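DNA repair protein RAD2 (Saccharomyces cerevisiae, PDB 4Q0Z) cuts single-stranded DNA as a magnesium-dependent endonuclease and is essential for the incision step of excision repair of damaged DNA. Local coordinates at residues T167-A172 / R319-H324; R70-F75 / G162-T167; I188-S193 / T201-N206; V81-T86 / S242-G247. All blocks are in the same frame, centred on the assembly; numbering follows the deposited sequence.

Contact 1: T167-A172 / R319-H324; sequences TAPMEA and RPEVDH
Pro169 packs on the backbone and side chain of Glu321. Pro169 CB lies 3.6 Å from Glu321 O and 3.7 Å from Glu321 CG. Pro169 CG reaches further along the chain and meets Asp323 N at 3.7 Å. Glu321 is extended, its CG opposite the backbone N (chi1 -176°), and the carboxylate passes Pro169 CB to reach Met170. Glu321 OE1 then sits 3.5 Å from Met170 CG, a van der Waals contact. Replacing Pro169 by alanine removes CG and CD, which would probably open a gap beside Asp323 N and give the loop more freedom to turn.

The polar contacts across the pair run through two waters. Water 1 accepts from Met170 N and donates to Glu171 O and, at 2.7 Å, to Glu321 O. Water 2 donates to Glu171 OE2 at 2.8 Å and accepts from Glu321 N. Both backbone polar atoms of Glu321 are thus tied to the other loop. Glu171, a probable magnesium ligand by similarity, also bonds Tyr244 OH through OE1.

Segment 167-172 leads from strand 165-167 into helix 172-181, with Glu171 at the N-cap. Segment 319-324 follows helix 311-318. Gln175 of helix 172-181 touches Pro169 and Val322 and accepts a hydrogen bond from Asp323 N.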
loop_
_atom_site.group_PDB
_atom_site.type_symbol
_atom_site.label_atom_id
_atom_site.label_comp_id
_atom_site.label_asym_id
_atom_site.label_seq_id
_atom_site.Cartn_x
_atom_site.Cartn_y
_atom_site.Cartn_z
ATOM N N THR A 167 33.845 -16.582 -17.379
ATOM C CA THR A 167 32.727 -15.876 -17.958
ATOM C C THR A 167 31.716 -16.937 -18.324
ATOM O O THR A 167 32.035 -17.850 -19.082
ATOM C CB THR A 167 33.150 -15.050 -19.186
ATOM O OG1 THR A 167 34.087 -14.050 -18.768
ATOM C CG2 THR A 167 31.953 -14.357 -19.800
ATOM N N ALA A 168 30.515 -16.844 -17.756
ATOM C CA ALA A 168 29.475 -17.823 -18.041
ATOM C C ALA A 168 29.080 -17.685 -19.501
ATOM O O ALA A 168 29.230 -16.614 -20.069
ATOM C CB ALA A 168 28.253 -17.589 -17.137
ATOM N N PRO A 169 28.584 -18.769 -20.116
ATOM C CA PRO A 169 27.963 -18.624 -21.433
ATOM C C PRO A 169 26.827 -17.597 -21.398
ATOM O O PRO A 169 26.794 -16.686 -22.208
ATOM C CB PRO A 169 27.400 -20.017 -21.711
ATOM C CG PRO A 169 28.193 -20.928 -20.870
ATOM C CD PRO A 169 28.566 -20.159 -19.642
ATOM N N MET A 170 25.901 -17.732 -20.463
ATOM C CA MET A 170 24.810 -16.767 -20.370
ATOM C C MET A 170 24.701 -16.188 -18.965
ATOM O O MET A 170 25.543 -15.399 -18.576
ATOM C CB MET A 170 23.492 -17.398 -20.809
ATOM C CG MET A 170 23.338 -17.486 -22.310
ATOM S SD MET A 170 22.931 -15.887 -23.051
ATOM C CE MET A 170 23.608 -16.169 -24.673
ATOM N N GLU A 171 23.679 -16.586 -18.209
ATOM C CA GLU A 171 23.496 -16.072 -16.859
ATOM C C GLU A 171 24.549 -16.621 -15.919
ATOM O O GLU A 171 24.802 -17.828 -15.886
ATOM C CB GLU A 171 22.111 -16.421 -16.288
ATOM C CG GLU A 171 20.938 -16.076 -17.184
ATOM C CD GLU A 171 20.608 -17.204 -18.142
ATOM O OE1 GLU A 171 19.443 -17.290 -18.584
ATOM O OE2 GLU A 171 21.522 -18.001 -18.462
ATOM N N ALA A 172 25.128 -15.724 -15.129
ATOM C CA ALA A 172 26.136 -16.078 -14.145
ATOM C C ALA A 172 25.558 -16.943 -13.024
ATOM O O ALA A 172 26.236 -17.868 -12.552
ATOM C CB ALA A 172 26.792 -14.820 -13.595
ATOM N N ARG A 319 16.740 -25.387 -18.650
ATOM C CA ARG A 319 17.850 -25.673 -19.554
ATOM C C ARG A 319 18.657 -24.419 -19.873
ATOM O O ARG A 319 18.752 -24.029 -21.030
ATOM C CB ARG A 319 17.317 -26.243 -20.871
ATOM C CG ARG A 319 16.904 -27.700 -20.838
ATOM C CD ARG A 319 16.144 -28.059 -22.109
ATOM N NE ARG A 319 14.710 -27.821 -21.961
ATOM C CZ ARG A 319 13.845 -28.739 -21.536
ATOM N NH1 ARG A 319 14.271 -29.957 -21.221
ATOM N NH2 ARG A 319 12.556 -28.449 -21.425
ATOM N N PRO A 320 19.234 -23.770 -18.857
ATOM C CA PRO A 320 20.009 -22.596 -19.251
ATOM C C PRO A 320 21.328 -23.030 -19.887
ATOM O O PRO A 320 21.779 -24.160 -19.713
ATOM C CB PRO A 320 20.269 -21.899 -17.919
ATOM C CG PRO A 320 20.340 -23.029 -16.942
ATOM C CD PRO A 320 19.361 -24.062 -17.418
ATOM N N GLU A 321 21.940 -22.136 -20.638
ATOM C CA GLU A 321 23.185 -22.483 -21.270
ATOM C C GLU A 321 24.318 -22.346 -20.253
ATOM O O GLU A 321 24.648 -21.245 -19.818
ATOM C CB GLU A 321 23.409 -21.598 -22.489
ATOM C CG GLU A 321 24.651 -21.968 -23.249
ATOM C CD GLU A 321 24.913 -21.039 -24.405
ATOM O OE1 GLU A 321 24.164 -20.046 -24.556
ATOM O OE2 GLU A 321 25.870 -21.308 -25.161
ATOM N N VAL A 322 24.887 -23.475 -19.842
ATOM C CA VAL A 322 26.003 -23.448 -18.904
ATOM C C VAL A 322 27.175 -24.288 -19.388
ATOM O O VAL A 322 27.021 -25.190 -20.208
ATOM C CB VAL A 322 25.591 -23.932 -17.498
ATOM C CG1 VAL A 322 24.504 -23.028 -16.910
ATOM C CG2 VAL A 322 25.121 -25.375 -17.546
ATOM N N ASP A 323 28.347 -23.976 -18.860
ATOM C CA ASP A 323 29.570 -24.710 -19.146
ATOM C C ASP A 323 29.761 -25.863 -18.164
ATOM O O ASP A 323 29.926 -25.636 -16.958
ATOM C CB ASP A 323 30.764 -23.754 -19.040
ATOM C CG ASP A 323 32.077 -24.403 -19.454
ATOM O OD1 ASP A 323 32.126 -25.633 -19.698
ATOM O OD2 ASP A 323 33.077 -23.673 -19.505
ATOM N N HIS A 324 29.784 -27.089 -18.691
ATOM C CA HIS A 324 29.886 -28.300 -17.875
ATOM C C HIS A 324 31.318 -28.756 -17.612
ATOM O O HIS A 324 31.539 -29.879 -17.168
ATOM C CB HIS A 324 29.103 -29.444 -18.523
ATOM C CG HIS A 324 27.686 -29.098 -18.823
ATOM N ND1 HIS A 324 26.722 -29.013 -17.841
ATOM C CD2 HIS A 324 27.069 -28.788 -19.987
ATOM C CE1 HIS A 324 25.569 -28.674 -18.389
ATOM N NE2 HIS A 324 25.752 -28.528 -19.691
HETATM O O HOH W 1 25.692 -19.379 -18.192
HETATM O O HOH W 2 20.694 -19.552 -20.601
#

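Contact 2: R70-F75 / G162-T167; sequences RPVFVF and GIPYIT
Strands 70-75 and 165-167 run parallel, their axes 4.8 Å apart at closest approach and 19° apart in direction, and pair Phe73 with Tyr165, Val74 with Ile166 and Phe75 with Thr167. Three backbone bonds join them: Phe73 N to Pro164 O (3.1 Å), Ile166 N to Phe73 O (2.9 Å) and Phe75 N to Ile166 O (3.1 Å).

The CG2 branch of Ile163, anti to the backbone N, lies 3.5 Å from Pro71 O and 3.9 Å from Phe73 CD1. An alanine here lacks this branch and would probably open a gap beside Pro71 and the Phe73 ring. On the face of the sheet away from Phe73 and Phe75, Val74 and Ile166 point the same way, with Val74 CG2 4.1 Å from Ile166 CG1. The Phe75 ring turns its edge to Ile166 O, which lies in the ring plane 3.6 Å from Phe75 CD2.

Helix 148-161 covers the face of Phe73, Phe75 and Tyr165. Helix 172-181 covers that of Val74 and Ile166. A sheet with helices on both faces is the core of the PIN-like nuclease fold. Here its outermost strand, from the I-domain, is added to a strand of the N-domain.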
loop_
_atom_site.group_PDB
_atom_site.type_symbol
_atom_site.label_atom_id
_atom_site.label_comp_id
_atom_site.label_asym_id
_atom_site.label_seq_id
_atom_site.Cartn_x
_atom_site.Cartn_y
_atom_site.Cartn_z
ATOM N N ARG A 70 37.884 -18.906 -0.510
ATOM C CA ARG A 70 38.528 -19.103 -1.796
ATOM C C ARG A 70 37.520 -18.892 -2.909
ATOM O O ARG A 70 36.799 -19.796 -3.298
ATOM C CB ARG A 70 39.138 -20.502 -1.862
ATOM C CG ARG A 70 40.295 -20.672 -0.883
ATOM C CD ARG A 70 41.018 -21.994 -1.090
ATOM N NE ARG A 70 40.197 -23.096 -0.606
ATOM C CZ ARG A 70 40.196 -24.313 -1.137
ATOM N NH1 ARG A 70 40.975 -24.575 -2.178
ATOM N NH2 ARG A 70 39.413 -25.265 -0.631
ATOM N N PRO A 71 37.465 -17.680 -3.434
ATOM C CA PRO A 71 36.346 -17.369 -4.321
ATOM C C PRO A 71 36.719 -17.636 -5.765
ATOM O O PRO A 71 37.910 -17.592 -6.152
ATOM C CB PRO A 71 36.173 -15.872 -4.102
ATOM C CG PRO A 71 37.621 -15.372 -3.833
ATOM C CD PRO A 71 38.357 -16.525 -3.199
ATOM N N VAL A 72 35.708 -17.939 -6.563
ATOM C CA VAL A 72 35.880 -17.925 -8.007
ATOM C C VAL A 72 34.770 -17.047 -8.563
ATOM O O VAL A 72 33.588 -17.257 -8.279
ATOM C CB VAL A 72 35.911 -19.344 -8.653
ATOM C CG1 VAL A 72 34.842 -20.204 -8.091
ATOM C CG2 VAL A 72 35.805 -19.254 -10.210
ATOM N N PHE A 73 35.173 -16.030 -9.314
ATOM C CA PHE A 73 34.258 -14.999 -9.762
ATOM C C PHE A 73 33.597 -15.421 -11.064
ATOM O O PHE A 73 34.243 -15.988 -11.942
ATOM C CB PHE A 73 35.002 -13.677 -9.931
ATOM C CG PHE A 73 35.095 -12.866 -8.660
ATOM C CD1 PHE A 73 35.673 -13.402 -7.514
ATOM C CD2 PHE A 73 34.618 -11.557 -8.616
ATOM C CE1 PHE A 73 35.749 -12.656 -6.350
ATOM C CE2 PHE A 73 34.698 -10.811 -7.451
ATOM C CZ PHE A 73 35.258 -11.360 -6.315
ATOM N N VAL A 74 32.299 -15.163 -11.171
ATOM C CA VAL A 74 31.537 -15.558 -12.349
ATOM C C VAL A 74 30.879 -14.321 -12.953
ATOM O O VAL A 74 30.183 -13.578 -12.256
ATOM C CB VAL A 74 30.466 -16.624 -12.000
ATOM C CG1 VAL A 74 29.729 -17.089 -13.255
ATOM C CG2 VAL A 74 31.106 -17.812 -11.254
ATOM N N PHE A 75 31.127 -14.103 -14.242
ATOM C CA PHE A 75 30.612 -12.958 -14.970
ATOM C C PHE A 75 29.603 -13.451 -15.994
ATOM O O PHE A 75 29.706 -14.585 -16.469
ATOM C CB PHE A 75 31.755 -12.227 -15.706
ATOM C CG PHE A 75 32.712 -11.500 -14.795
ATOM C CD1 PHE A 75 32.480 -10.196 -14.433
ATOM C CD2 PHE A 75 33.844 -12.134 -14.301
ATOM C CE1 PHE A 75 33.349 -9.531 -13.595
ATOM C CE2 PHE A 75 34.721 -11.469 -13.472
ATOM C CZ PHE A 75 34.470 -10.163 -13.118
ATOM N N GLY A 162 45.375 -13.332 -7.414
ATOM C CA GLY A 162 45.494 -14.786 -7.461
ATOM C C GLY A 162 44.146 -15.485 -7.499
ATOM O O GLY A 162 44.051 -16.686 -7.266
ATOM N N ILE A 163 43.102 -14.724 -7.814
ATOM C CA ILE A 163 41.735 -15.224 -7.765
ATOM C C ILE A 163 41.212 -15.574 -9.146
ATOM O O ILE A 163 41.119 -14.720 -10.017
ATOM C CB ILE A 163 40.787 -14.203 -7.106
ATOM C CG1 ILE A 163 41.129 -14.038 -5.621
ATOM C CG2 ILE A 163 39.335 -14.635 -7.277
ATOM C CD1 ILE A 163 40.514 -12.760 -4.999
ATOM N N PRO A 164 40.848 -16.847 -9.340
ATOM C CA PRO A 164 40.348 -17.316 -10.637
ATOM C C PRO A 164 38.970 -16.741 -10.982
ATOM O O PRO A 164 38.186 -16.387 -10.087
ATOM C CB PRO A 164 40.227 -18.826 -10.426
ATOM C CG PRO A 164 39.905 -18.960 -8.968
ATOM C CD PRO A 164 40.718 -17.867 -8.286
ATOM N N TYR A 165 38.674 -16.657 -12.274
ATOM C CA TYR A 165 37.349 -16.237 -12.718
ATOM C C TYR A 165 36.970 -16.924 -14.017
ATOM O O TYR A 165 37.812 -17.462 -14.717
ATOM C CB TYR A 165 37.254 -14.709 -12.875
ATOM C CG TYR A 165 38.194 -14.121 -13.915
ATOM C CD1 TYR A 165 37.810 -14.015 -15.247
ATOM C CD2 TYR A 165 39.464 -13.669 -13.558
ATOM C CE1 TYR A 165 38.665 -13.488 -16.193
ATOM C CE2 TYR A 165 40.327 -13.143 -14.497
ATOM C CZ TYR A 165 39.921 -13.061 -15.811
ATOM O OH TYR A 165 40.760 -12.533 -16.740
ATOM N N ILE A 166 35.682 -16.916 -14.313
ATOM C CA ILE A 166 35.183 -17.422 -15.573
ATOM C C ILE A 166 34.144 -16.456 -16.098
ATOM O O ILE A 166 33.629 -15.605 -15.360
ATOM C CB ILE A 166 34.539 -18.829 -15.445
ATOM C CG1 ILE A 166 33.299 -18.794 -14.549
ATOM C CG2 ILE A 166 35.557 -19.858 -14.938
ATOM C CD1 ILE A 166 32.730 -20.199 -14.220
ATOM N N THR A 167 33.845 -16.582 -17.379
ATOM C CA THR A 167 32.727 -15.876 -17.958
ATOM C C THR A 167 31.716 -16.937 -18.324
ATOM O O THR A 167 32.035 -17.850 -19.082
ATOM C CB THR A 167 33.150 -15.050 -19.186
ATOM O OG1 THR A 167 34.087 -14.050 -18.768
ATOM C CG2 THR A 167 31.953 -14.357 -19.800
#

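Contact 3: I188-S193 / T201-N206; sequences IITDDS and TKIYKN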
loop_
_atom_site.group_PDB
_atom_site.type_symbol
_atom_site.label_atom_id
_atom_site.label_comp_id
_atom_site.label_asym_id
_atom_site.label_seq_id
_atom_site.Cartn_x
_atom_site.Cartn_y
_atom_site.Cartn_z
ATOM N N ILE A 188 27.499 -20.910 -2.941
ATOM C CA ILE A 188 27.296 -19.864 -3.927
ATOM C C ILE A 188 27.034 -18.538 -3.220
ATOM O O ILE A 188 26.147 -18.450 -2.369
ATOM C CB ILE A 188 26.111 -20.208 -4.855
ATOM C CG1 ILE A 188 26.416 -21.498 -5.627
ATOM C CG2 ILE A 188 25.795 -19.035 -5.784
ATOM C CD1 ILE A 188 25.247 -22.016 -6.451
ATOM N N ILE A 189 27.827 -17.525 -3.564
ATOM C CA ILE A 189 27.590 -16.151 -3.145
ATOM C C ILE A 189 26.875 -15.333 -4.245
ATOM O O ILE A 189 27.452 -15.037 -5.315
ATOM C CB ILE A 189 28.909 -15.450 -2.733
ATOM C CG1 ILE A 189 29.457 -16.087 -1.454
ATOM C CG2 ILE A 189 28.675 -13.958 -2.516
ATOM C CD1 ILE A 189 30.855 -15.684 -1.084
ATOM N N THR A 190 25.621 -14.985 -3.959
ATOM C CA THR A 190 24.765 -14.214 -4.844
ATOM C C THR A 190 23.599 -13.642 -4.061
ATOM O O THR A 190 23.207 -14.170 -3.012
ATOM C CB THR A 190 24.144 -15.067 -5.991
ATOM O OG1 THR A 190 23.370 -14.223 -6.848
ATOM C CG2 THR A 190 23.226 -16.146 -5.451
ATOM N N ASP A 191 23.041 -12.563 -4.590
ATOM C CA ASP A 191 21.834 -11.965 -4.042
ATOM C C ASP A 191 20.659 -12.150 -5.011
ATOM O O ASP A 191 19.560 -11.668 -4.758
ATOM C CB ASP A 191 22.047 -10.469 -3.774
ATOM C CG ASP A 191 23.111 -10.184 -2.702
ATOM O OD1 ASP A 191 23.227 -10.930 -1.719
ATOM O OD2 ASP A 191 23.840 -9.180 -2.846
ATOM N N ASP A 192 20.885 -12.852 -6.120
ATOM C CA ASP A 192 19.836 -13.015 -7.118
ATOM C C ASP A 192 19.017 -14.320 -6.956
ATOM O O ASP A 192 19.524 -15.425 -7.128
ATOM C CB ASP A 192 20.401 -12.913 -8.526
ATOM C CG ASP A 192 19.321 -12.747 -9.554
ATOM O OD1 ASP A 192 18.499 -13.668 -9.692
ATOM O OD2 ASP A 192 19.260 -11.685 -10.199
ATOM N N SER A 193 17.736 -14.163 -6.653
ATOM C CA SER A 193 16.864 -15.303 -6.394
ATOM C C SER A 193 16.692 -16.248 -7.587
ATOM O O SER A 193 16.344 -17.408 -7.385
ATOM C CB SER A 193 15.494 -14.844 -5.867
ATOM O OG SER A 193 14.824 -14.016 -6.812
ATOM N N THR A 201 21.606 -24.099 -4.904
ATOM C CA THR A 201 21.325 -24.269 -3.492
ATOM C C THR A 201 22.560 -23.790 -2.739
ATOM O O THR A 201 23.533 -23.386 -3.375
ATOM C CB THR A 201 20.966 -25.742 -3.160
ATOM O OG1 THR A 201 20.686 -25.861 -1.762
ATOM C CG2 THR A 201 22.103 -26.730 -3.593
ATOM N N LYS A 202 22.519 -23.831 -1.409
ATOM C CA LYS A 202 23.633 -23.391 -0.570
ATOM C C LYS A 202 24.056 -21.971 -0.955
ATOM O O LYS A 202 25.177 -21.711 -1.393
ATOM C CB LYS A 202 24.801 -24.360 -0.673
ATOM C CG LYS A 202 24.481 -25.744 -0.170
ATOM C CD LYS A 202 25.716 -26.640 -0.280
ATOM C CE LYS A 202 25.619 -27.845 0.657
ATOM N NZ LYS A 202 26.360 -29.048 0.152
ATOM N N ILE A 203 23.106 -21.069 -0.780
ATOM C CA ILE A 203 23.202 -19.718 -1.231
ATOM C C ILE A 203 23.566 -18.889 -0.037
ATOM O O ILE A 203 22.969 -19.034 1.033
ATOM C CB ILE A 203 21.842 -19.258 -1.783
ATOM C CG1 ILE A 203 21.421 -20.177 -2.928
ATOM C CG2 ILE A 203 21.907 -17.837 -2.261
ATOM C CD1 ILE A 203 22.507 -20.299 -3.982
ATOM N N TYR A 204 24.571 -18.036 -0.215
ATOM C CA TYR A 204 24.971 -17.110 0.824
ATOM C C TYR A 204 24.618 -15.695 0.390
ATOM O O TYR A 204 25.229 -15.138 -0.520
ATOM C CB TYR A 204 26.454 -17.257 1.098
ATOM C CG TYR A 204 26.814 -18.586 1.711
ATOM C CD1 TYR A 204 26.989 -19.726 0.915
ATOM C CD2 TYR A 204 26.983 -18.708 3.092
ATOM C CE1 TYR A 204 27.325 -20.957 1.484
ATOM C CE2 TYR A 204 27.306 -19.926 3.669
ATOM C CZ TYR A 204 27.486 -21.040 2.861
ATOM O OH TYR A 204 27.817 -22.226 3.448
ATOM N N LYS A 205 23.621 -15.130 1.058
ATOM C CA LYS A 205 22.987 -13.888 0.647
ATOM C C LYS A 205 23.425 -12.735 1.532
ATOM O O LYS A 205 23.643 -12.932 2.720
ATOM C CB LYS A 205 21.467 -14.067 0.706
ATOM C CG LYS A 205 20.650 -12.787 0.741
ATOM C CD LYS A 205 19.664 -12.727 -0.399
ATOM C CE LYS A 205 18.503 -11.810 -0.058
ATOM N NZ LYS A 205 18.901 -10.584 0.667
ATOM N N ASN A 206 23.526 -11.541 0.946
ATOM C CA ASN A 206 24.016 -10.337 1.630
ATOM C C ASN A 206 25.464 -10.429 2.123
ATOM O O ASN A 206 25.806 -9.864 3.165
ATOM C CB ASN A 206 23.115 -9.933 2.798
ATOM C CG ASN A 206 21.658 -9.778 2.398
ATOM O OD1 ASN A 206 21.326 -9.586 1.232
ATOM N ND2 ASN A 206 20.784 -9.848 3.380
HETATM O O HOH W 3 25.509 -12.529 -1.048
#
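A beta-alpha-beta unit of the I-domain, made of strand 187-189, helix 194-197 and strand 203-205, sets Ile188 beside Ile203 and Ile189 beside Tyr204 in parallel register. Ile188 N bonds Lys202 O at 2.9 Å, and Tyr204 N bonds Ile188 O at 2.7 Å. Beyond them the pairing fades: Thr190 N to Tyr204 O is weak at 3.5 Å.

Ile188 and Ile203 lie side by side on one face. The bend at chi2 of Ile203 (-53°) brings its CD1 to 3.7 Å from Ile188 CB. The other branch, Ile203 CG2, meets Thr190 CG2 at 3.8 Å. Tyr204 is on the opposite face and turns its ring edge to Ile188 O, which lies in the ring plane 3.6 Å from Tyr204 CD1. Phe216 meets the Tyr204 ring edge-to-face.

The strand end opens toward the active site. Thr190 OG1 accepts from Asp192 N at 2.9 Å in an ST turn and also bonds Asp29 OD2. Asp29 and Asp192 are probable magnesium ligands by similarity, so Thr190 links parts of the metal site. Lys205 NZ bonds Asn206 OD1; outside the two segments it makes a salt bridge with a phosphate of the bound DNA. After the last strand pair, a side chain takes over from the backbone as acceptor: Asp191 OD1 receives Asn206 N at 2.8 Å, nearly in line with its C-O bond.

Contact 4: V81-T86 / S242-G247; sequences VLKRET and SDYTNG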
loop_
_atom_site.group_PDB
_atom_site.type_symbol
_atom_site.label_atom_id
_atom_site.label_comp_id
_atom_site.label_asym_id
_atom_site.label_seq_id
_atom_site.Cartn_x
_atom_site.Cartn_y
_atom_site.Cartn_z
ATOM N N VAL A 81 17.438 -13.617 -24.844
ATOM C CA VAL A 81 16.491 -12.719 -25.505
ATOM C C VAL A 81 15.320 -12.376 -24.590
ATOM O O VAL A 81 14.964 -11.203 -24.443
ATOM C CB VAL A 81 15.995 -13.282 -26.859
ATOM C CG1 VAL A 81 17.151 -13.328 -27.867
ATOM C CG2 VAL A 81 15.356 -14.662 -26.690
ATOM N N LEU A 82 14.769 -13.405 -23.951
ATOM C CA LEU A 82 13.648 -13.264 -23.032
ATOM C C LEU A 82 13.983 -12.248 -21.941
ATOM O O LEU A 82 13.171 -11.382 -21.611
ATOM C CB LEU A 82 13.334 -14.628 -22.424
ATOM C CG LEU A 82 11.943 -14.993 -21.934
ATOM C CD1 LEU A 82 10.884 -14.580 -22.937
ATOM C CD2 LEU A 82 11.905 -16.493 -21.704
ATOM N N LYS A 83 15.197 -12.331 -21.406
ATOM C CA LYS A 83 15.639 -11.348 -20.423
ATOM C C LYS A 83 15.774 -9.949 -21.034
ATOM O O LYS A 83 15.428 -8.949 -20.395
ATOM C CB LYS A 83 16.951 -11.775 -19.747
ATOM C CG LYS A 83 17.494 -10.720 -18.793
ATOM C CD LYS A 83 18.566 -11.244 -17.854
ATOM C CE LYS A 83 19.157 -10.094 -17.029
ATOM N NZ LYS A 83 20.177 -10.545 -16.044
ATOM N N ARG A 84 16.262 -9.888 -22.275
ATOM C CA ARG A 84 16.521 -8.615 -22.948
ATOM C C ARG A 84 15.248 -7.795 -23.161
ATOM O O ARG A 84 15.213 -6.595 -22.871
ATOM C CB ARG A 84 17.228 -8.847 -24.290
ATOM N N GLU A 85 14.210 -8.460 -23.664
ATOM C CA GLU A 85 12.936 -7.822 -23.987
ATOM C C GLU A 85 12.196 -7.304 -22.749
ATOM O O GLU A 85 11.666 -6.187 -22.746
ATOM C CB GLU A 85 12.047 -8.808 -24.753
ATOM C CG GLU A 85 11.386 -8.228 -25.996
ATOM C CD GLU A 85 9.985 -7.706 -25.726
ATOM O OE1 GLU A 85 9.010 -8.436 -26.019
ATOM O OE2 GLU A 85 9.855 -6.568 -25.223
ATOM N N THR A 86 12.151 -8.117 -21.698
ATOM C CA THR A 86 11.437 -7.720 -20.493
ATOM C C THR A 86 12.106 -6.511 -19.850
ATOM O O THR A 86 11.421 -5.585 -19.411
ATOM C CB THR A 86 11.315 -8.876 -19.478
ATOM O OG1 THR A 86 12.584 -9.117 -18.862
ATOM C CG2 THR A 86 10.840 -10.143 -20.176
ATOM N N SER A 242 9.653 -11.836 -13.109
ATOM C CA SER A 242 11.104 -11.897 -13.058
ATOM C C SER A 242 11.674 -11.274 -14.333
ATOM O O SER A 242 10.945 -10.669 -15.109
ATOM C CB SER A 242 11.583 -13.341 -12.913
ATOM O OG SER A 242 11.401 -14.046 -14.118
ATOM N N ASP A 243 12.968 -11.438 -14.568
ATOM C CA ASP A 243 13.564 -10.957 -15.815
ATOM C C ASP A 243 13.078 -11.737 -17.045
ATOM O O ASP A 243 13.372 -11.371 -18.183
ATOM C CB ASP A 243 15.099 -10.994 -15.731
ATOM C CG ASP A 243 15.661 -9.964 -14.749
ATOM O OD1 ASP A 243 14.907 -9.067 -14.327
ATOM O OD2 ASP A 243 16.854 -10.058 -14.389
ATOM N N TYR A 244 12.326 -12.810 -16.813
ATOM C CA TYR A 244 11.902 -13.683 -17.900
ATOM C C TYR A 244 10.387 -13.634 -18.164
ATOM O O TYR A 244 9.904 -14.219 -19.132
ATOM C CB TYR A 244 12.362 -15.113 -17.605
ATOM C CG TYR A 244 13.864 -15.214 -17.512
ATOM C CD1 TYR A 244 14.533 -14.888 -16.338
ATOM C CD2 TYR A 244 14.619 -15.593 -18.610
ATOM C CE1 TYR A 244 15.906 -14.956 -16.256
ATOM C CE2 TYR A 244 15.996 -15.674 -18.539
ATOM C CZ TYR A 244 16.637 -15.354 -17.367
ATOM O OH TYR A 244 18.018 -15.424 -17.316
ATOM N N THR A 245 9.644 -12.930 -17.310
ATOM C CA THR A 245 8.192 -12.874 -17.438
ATOM C C THR A 245 7.607 -11.709 -16.634
ATOM O O THR A 245 8.183 -11.288 -15.625
ATOM C CB THR A 245 7.554 -14.199 -16.992
ATOM O OG1 THR A 245 6.152 -14.010 -16.759
ATOM C CG2 THR A 245 8.215 -14.691 -15.716
ATOM N N ASN A 246 6.464 -11.193 -17.080
ATOM C CA ASN A 246 5.843 -10.039 -16.433
ATOM C C ASN A 246 5.017 -10.372 -15.198
ATOM O O ASN A 246 4.720 -9.493 -14.388
ATOM C CB ASN A 246 4.971 -9.259 -17.420
ATOM C CG ASN A 246 5.780 -8.584 -18.504
ATOM O OD1 ASN A 246 6.944 -8.224 -18.299
ATOM N ND2 ASN A 246 5.165 -8.399 -19.667
ATOM N N GLY A 247 4.637 -11.631 -15.053
ATOM C CA GLY A 247 3.790 -12.017 -13.945
ATOM C C GLY A 247 2.383 -11.499 -14.153
ATOM O O GLY A 247 2.045 -11.033 -15.239
#
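Lys83 of helix 81-95 runs alongside Asp243, and both side chains point the same way. Its path begins at the backbone, where the hydrogen on Lys83 CA points almost straight at Asp243 O, 3.2 Å from CA with an angle of 175° at the hydrogen. Lys83 CB sits over one face of the Tyr244 ring, 4.2 Å from Tyr244 CE2. Lys83 CG, anti to the backbone N (chi1 176°), passes Asp243 CB at 3.9 Å. The chain stays extended, and CD runs past CB and OD2 of Asp243. Lys83 CE comes to 3.5 Å from Asp243 OD2. Lys83 NZ ends 3.7 Å from Asp243 OD2, a long salt bridge.

The next turn of the helix adds Thr86. Its OG1 donates to Asp243 O; the modelled 2.5 Å is very short, so the exact length is doubtful. Asp243 O therefore takes both a hydroxyl and a CA-H from one helix. Leu82 fits beside Tyr244, with Leu82 CG 3.6 Å from Tyr244 O.

A type I turn from Ser242 to Thr245 shapes the loop. Within it Ser242 OG accepts from Tyr244 N, an ST turn, and also bonds Tyr317 OH.

Asp243 is a probable ligand of the second magnesium by similarity, and its side chain is about 4 Å from a bound calcium ion. The N-domain helix thus packs against the backbone of this I-domain residue, while Lys83 sets an ammonium group beside the carboxylate of this probable metal ligand.

Contacts 1 and 2 follow one another along the chain and share Thr167; Ala168 N lies 2.7 Å from Phe75 O, a probable hydrogen bond that carries the strand pairing into the loop. Contacts 1 and 4 meet at Glu171 OE1 and Tyr244 OH, also 2.7 Å apart and probably bonded. Contact 3 belongs to the same sheet as contact 2, their centres 15 Å apart, and comes within about 5 Å of contact 4 at the nearest atoms. Contacts 1, 3 and 4 hold the probable magnesium ligands Glu171, Asp192 and Asp243. The side chain of Glu171 is about 6 Å from the calcium ion. The nearest atoms of contact 3 are about 3 Å from the bound DNA, those of contact 4 about 6 Å.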